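Local atomic coordinates of sialidase B (Streptococcus pneumoniae serotype 4, PDB entry 4XJW), a protein that hydrolyses alpha-2,3-, alpha-2,6- and alpha-2,8-linked terminal sialic acids of oligosaccharides, glycoproteins and glycolipids as a family 33 glycosidase. Residues L621-Y633 and S644-D656. The protein carries 1 engineered substitution. Sequence-based numbering, arbitrary orientation.
With OPX ((1s,3R,4S)-1-[(cyclohexylamino)methyl]-3,4-dihydroxycyclopentanesulfonic acid), chain B.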
# COMPACT_ATOMS: atom_id res chain seq x y z
N LEU A 621 -10.89 -7.45 -15.69
CA LEU A 621 -11.83 -8.38 -15.07
C LEU A 621 -12.44 -9.24 -16.17
O LEU A 621 -12.44 -8.85 -17.36
CB LEU A 621 -12.89 -7.60 -14.28
CG LEU A 621 -12.24 -6.60 -13.31
CD1 LEU A 621 -13.26 -5.64 -12.73
CD2 LEU A 621 -11.50 -7.33 -12.19
N PRO A 622 -12.95 -10.42 -15.80
CA PRO A 622 -13.51 -11.30 -16.83
C PRO A 622 -14.66 -10.69 -17.62
O PRO A 622 -14.91 -11.13 -18.74
CB PRO A 622 -14.01 -12.50 -16.03
CG PRO A 622 -13.15 -12.52 -14.81
CD PRO A 622 -12.91 -11.07 -14.48
N ASN A 623 -15.33 -9.69 -17.06
CA ASN A 623 -16.41 -9.01 -17.77
C ASN A 623 -15.94 -7.84 -18.63
O ASN A 623 -16.75 -7.06 -19.13
CB ASN A 623 -17.48 -8.54 -16.78
CG ASN A 623 -16.95 -7.52 -15.79
OD1 ASN A 623 -15.78 -7.12 -15.87
ND2 ASN A 623 -17.79 -7.11 -14.85
N HIS A 624 -14.61 -7.72 -18.77
CA HIS A 624 -13.94 -6.69 -19.57
C HIS A 624 -13.95 -5.30 -18.96
O HIS A 624 -13.53 -4.34 -19.61
CB HIS A 624 -14.47 -6.67 -21.02
CG HIS A 624 -14.43 -8.00 -21.69
ND1 HIS A 624 -13.27 -8.73 -21.82
CD2 HIS A 624 -15.41 -8.75 -22.25
CE1 HIS A 624 -13.53 -9.87 -22.43
NE2 HIS A 624 -14.82 -9.91 -22.72
N HIS A 625 -14.42 -5.18 -17.73
CA HIS A 625 -14.12 -3.99 -16.94
C HIS A 625 -12.65 -4.02 -16.54
O HIS A 625 -11.96 -5.04 -16.73
CB HIS A 625 -14.96 -3.92 -15.67
CG HIS A 625 -16.41 -3.71 -15.92
ND1 HIS A 625 -17.19 -2.91 -15.10
CD2 HIS A 625 -17.24 -4.22 -16.86
CE1 HIS A 625 -18.44 -2.92 -15.54
NE2 HIS A 625 -18.49 -3.70 -16.62
N ILE A 626 -12.18 -2.91 -15.99
CA ILE A 626 -10.83 -2.80 -15.47
C ILE A 626 -10.90 -2.60 -13.96
O ILE A 626 -11.62 -1.73 -13.48
CB ILE A 626 -10.11 -1.59 -16.08
CG1 ILE A 626 -10.09 -1.66 -17.61
CG2 ILE A 626 -8.70 -1.49 -15.52
CD1 ILE A 626 -9.37 -2.85 -18.19
N GLY A 627 -10.20 -3.45 -13.22
CA GLY A 627 -10.06 -3.25 -11.79
C GLY A 627 -8.72 -2.60 -11.47
O GLY A 627 -7.70 -2.97 -12.06
N VAL A 628 -8.75 -1.63 -10.56
CA VAL A 628 -7.54 -0.91 -10.14
C VAL A 628 -7.47 -0.96 -8.62
O VAL A 628 -8.42 -0.56 -7.94
CB VAL A 628 -7.54 0.56 -10.62
CG1 VAL A 628 -6.21 1.22 -10.32
CG2 VAL A 628 -7.83 0.65 -12.12
N LEU A 629 -6.38 -1.50 -8.09
CA LEU A 629 -6.11 -1.48 -6.66
C LEU A 629 -4.86 -0.64 -6.48
O LEU A 629 -3.80 -0.97 -7.02
CB LEU A 629 -5.89 -2.90 -6.14
CG LEU A 629 -5.64 -3.04 -4.64
CD1 LEU A 629 -6.86 -2.59 -3.86
CD2 LEU A 629 -5.28 -4.49 -4.31
N PHE A 630 -4.97 0.45 -5.74
CA PHE A 630 -3.87 1.41 -5.73
C PHE A 630 -3.69 2.11 -4.39
O PHE A 630 -4.64 2.22 -3.59
CB PHE A 630 -4.07 2.45 -6.83
CG PHE A 630 -5.25 3.36 -6.60
CD1 PHE A 630 -6.54 2.96 -6.94
CD2 PHE A 630 -5.07 4.63 -6.04
CE1 PHE A 630 -7.64 3.79 -6.73
CE2 PHE A 630 -6.16 5.47 -5.84
CZ PHE A 630 -7.44 5.06 -6.17
N GLU A 631 -2.48 2.61 -4.17
CA GLU A 631 -2.16 3.40 -3.01
C GLU A 631 -2.66 4.82 -3.24
O GLU A 631 -2.05 5.57 -4.00
CB GLU A 631 -0.64 3.38 -2.78
CG GLU A 631 -0.10 1.99 -2.37
CD GLU A 631 1.41 1.93 -2.31
OE1 GLU A 631 2.10 2.84 -2.85
OE2 GLU A 631 1.93 0.98 -1.67
N LYS A 632 -3.76 5.20 -2.60
CA LYS A 632 -4.31 6.54 -2.75
C LYS A 632 -3.66 7.52 -1.77
O LYS A 632 -4.31 8.13 -0.92
CB LYS A 632 -5.84 6.56 -2.60
CG LYS A 632 -6.46 7.84 -3.16
CD LYS A 632 -7.96 7.92 -2.96
CE LYS A 632 -8.51 9.21 -3.53
NZ LYS A 632 -8.53 9.17 -5.01
N TYR A 633 -2.35 7.68 -1.90
CA TYR A 633 -1.61 8.65 -1.11
C TYR A 633 -0.24 8.79 -1.70
O TYR A 633 0.16 8.03 -2.59
CB TYR A 633 -1.54 8.25 0.38
CG TYR A 633 -0.48 7.22 0.75
CD1 TYR A 633 -0.57 5.90 0.33
CD2 TYR A 633 0.60 7.58 1.53
CE1 TYR A 633 0.40 4.96 0.69
CE2 TYR A 633 1.57 6.67 1.91
CZ TYR A 633 1.47 5.35 1.49
OH TYR A 633 2.45 4.46 1.87
N SER A 644 -3.74 4.60 7.45
CA SER A 644 -4.54 3.39 7.31
C SER A 644 -5.62 3.50 6.24
O SER A 644 -6.21 4.57 6.01
CB SER A 644 -5.16 3.03 8.65
OG SER A 644 -4.16 2.69 9.58
N ASN A 645 -5.87 2.38 5.57
CA ASN A 645 -6.97 2.25 4.62
C ASN A 645 -6.89 3.22 3.46
O ASN A 645 -7.90 3.81 3.04
CB ASN A 645 -8.32 2.36 5.35
CG ASN A 645 -8.62 1.17 6.22
OD1 ASN A 645 -7.80 0.25 6.34
ND2 ASN A 645 -9.79 1.17 6.85
N VAL A 646 -5.68 3.36 2.92
CA VAL A 646 -5.44 4.17 1.73
C VAL A 646 -5.23 3.33 0.46
O VAL A 646 -5.26 3.87 -0.64
CB VAL A 646 -4.27 5.14 1.92
CG1 VAL A 646 -4.67 6.25 2.90
CG2 VAL A 646 -3.02 4.38 2.42
N VAL A 647 -5.04 2.01 0.62
CA VAL A 647 -5.01 1.11 -0.54
C VAL A 647 -6.47 0.76 -0.84
O VAL A 647 -7.16 0.15 -0.02
CB VAL A 647 -4.19 -0.17 -0.28
CG1 VAL A 647 -4.25 -1.12 -1.49
CG2 VAL A 647 -2.73 0.18 0.03
N GLN A 648 -6.93 1.20 -2.00
CA GLN A 648 -8.35 1.16 -2.37
C GLN A 648 -8.55 0.59 -3.76
O GLN A 648 -7.66 0.65 -4.60
CB GLN A 648 -8.92 2.57 -2.29
CG GLN A 648 -8.84 3.17 -0.89
CD GLN A 648 -9.38 4.57 -0.79
OE1 GLN A 648 -9.78 5.18 -1.78
NE2 GLN A 648 -9.39 5.11 0.44
N TYR A 649 -9.74 0.02 -3.97
CA TYR A 649 -10.08 -0.67 -5.22
C TYR A 649 -11.23 0.04 -5.93
O TYR A 649 -12.27 0.36 -5.32
CB TYR A 649 -10.50 -2.12 -4.91
CG TYR A 649 -10.99 -2.89 -6.13
CD1 TYR A 649 -10.08 -3.43 -7.02
CD2 TYR A 649 -12.35 -3.06 -6.39
CE1 TYR A 649 -10.51 -4.14 -8.14
CE2 TYR A 649 -12.80 -3.76 -7.52
CZ TYR A 649 -11.86 -4.30 -8.39
OH TYR A 649 -12.25 -4.99 -9.52
N ILE A 650 -11.06 0.28 -7.23
CA ILE A 650 -12.14 0.82 -8.05
C ILE A 650 -12.37 -0.04 -9.29
O ILE A 650 -11.48 -0.78 -9.72
CB ILE A 650 -11.88 2.28 -8.48
CG1 ILE A 650 -10.58 2.38 -9.28
CG2 ILE A 650 -11.83 3.21 -7.26
CD1 ILE A 650 -10.35 3.74 -9.93
N ASP A 651 -13.56 0.10 -9.87
CA ASP A 651 -13.95 -0.60 -11.09
C ASP A 651 -14.20 0.44 -12.19
O ASP A 651 -14.97 1.38 -11.98
CB ASP A 651 -15.22 -1.41 -10.84
CG ASP A 651 -15.72 -2.16 -12.07
OD1 ASP A 651 -16.36 -1.52 -12.94
OD2 ASP A 651 -15.49 -3.38 -12.15
N LEU A 652 -13.54 0.28 -13.33
CA LEU A 652 -13.72 1.21 -14.45
C LEU A 652 -14.12 0.46 -15.71
O LEU A 652 -13.80 -0.72 -15.89
CB LEU A 652 -12.45 2.00 -14.70
CG LEU A 652 -12.02 2.95 -13.58
CD1 LEU A 652 -10.60 3.45 -13.81
CD2 LEU A 652 -13.00 4.11 -13.48
N GLU A 653 -14.83 1.15 -16.60
CA GLU A 653 -15.16 0.63 -17.92
C GLU A 653 -14.36 1.37 -18.99
O GLU A 653 -13.95 2.51 -18.78
CB GLU A 653 -16.65 0.76 -18.19
CG GLU A 653 -17.51 -0.03 -17.23
CD GLU A 653 -18.98 0.03 -17.59
OE1 GLU A 653 -19.40 -0.73 -18.50
OE2 GLU A 653 -19.71 0.83 -16.97
N ILE A 654 -14.15 0.74 -20.14
CA ILE A 654 -13.34 1.37 -21.19
C ILE A 654 -13.94 2.70 -21.62
O ILE A 654 -13.22 3.68 -21.84
CB ILE A 654 -13.15 0.45 -22.41
CG1 ILE A 654 -12.34 -0.77 -22.00
CG2 ILE A 654 -12.45 1.18 -23.53
CD1 ILE A 654 -10.98 -0.41 -21.41
N ASN A 655 -15.27 2.76 -21.70
CA ASN A 655 -15.93 4.01 -22.05
C ASN A 655 -15.63 5.15 -21.05
O ASN A 655 -15.66 6.32 -21.43
CB ASN A 655 -17.43 3.82 -22.25
CG ASN A 655 -17.76 3.10 -23.55
OD1 ASN A 655 -16.89 2.89 -24.40
ND2 ASN A 655 -19.02 2.72 -23.72
N ASP A 656 -15.32 4.82 -19.80
CA ASP A 656 -14.95 5.85 -18.83
C ASP A 656 -13.60 6.44 -19.19
O ASP A 656 -13.32 7.61 -18.88
CB ASP A 656 -14.85 5.27 -17.42
CG ASP A 656 -16.17 4.75 -16.90
OD1 ASP A 656 -17.20 5.43 -17.12
OD2 ASP A 656 -16.17 3.66 -16.28
CAF OPX B . -10.51 -11.32 -19.94
CAG OPX B . -9.97 -12.55 -20.62
CAH OPX B . -9.93 -11.21 -18.56
CAI OPX B . -8.48 -12.53 -20.67
CAJ OPX B . -8.43 -11.20 -18.57
CAK OPX B . -5.76 -12.55 -18.15
CAL OPX B . -3.89 -10.80 -18.21
CAM OPX B . -3.75 -12.57 -16.60
CAO OPX B . -2.99 -10.42 -17.09
CAP OPX B . -3.45 -11.23 -15.96
CAQ OPX B . -7.89 -12.41 -19.30
CAR OPX B . -4.24 -12.25 -18.01
NAN OPX B . -6.42 -12.33 -19.44
OAA OPX B . -3.85 -12.89 -20.55
OAB OPX B . -1.90 -12.87 -19.11
OAC OPX B . -3.06 -9.06 -16.83
OAD OPX B . -4.60 -10.75 -15.39
OAE OPX B . -3.51 -14.64 -18.90
SAS OPX B . -3.33 -13.22 -19.21
O HOH W 1 -16.99 -5.51 -12.57
O HOH W 2 -15.18 -2.04 -19.99
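Val628 and Ile650 meet at the apolar centre of two antiparallel strands, CB of Val628 lying 3.8 Å from CG1 of Ile650. On the same face, CE1 of Phe630 reaches CG1 of Ile650, and CG2 of Val628 approaches CD1 of Leu652. The other face carries Leu629, whose CD1 sits between CG1 of Val647 and CB of Tyr649. With CG anti to the backbone N (chi1 175°), the Tyr649 ring runs back across the partner strand, bringing OH to 3.6 Å from CA of Gly627, where no side chain intervenes; CD1 of Leu621 meets this OH from the opposite direction. Six backbone hydrogen bonds tie the hydrogen-bonded pairs Ile626-Leu652, Val628-Ile650 and Phe630-Gln648, and Lys632 N to Val646 O (2.8 Å) adds a seventh.

The polar edge centres on His625. Its ND1 donates an almost straight bond, 2.7 Å and 178°, to the syn lone pair of Asp651 OD1, which lies in the ring plane. CG of Glu653 covers one ring face in a CH-pi contact (3.7 Å to the centroid), and its carboxylate stacks nearly parallel; Asn623 ND2 lies over the opposite face. A water bridges Asn623 ND2 and Asp651 OD2 (2.6 Å to the acid), while Asn623 OD1 accepts from His625 N in an Asx turn.

Glu631 OE2 forms a salt bridge with NE of Arg207, a probable substrate-binding residue, and OE1 accepts from N of Tyr615, itself the probable nucleophile. Leu621 and Pro622 border the bound OPX. In this propeller blade, strand 626-631 runs between strands 616-620 and 647-652, Tyr649 makes a backbone hydrogen bond to Gln192, and Leu629 and Val647 pack against strand 219-226.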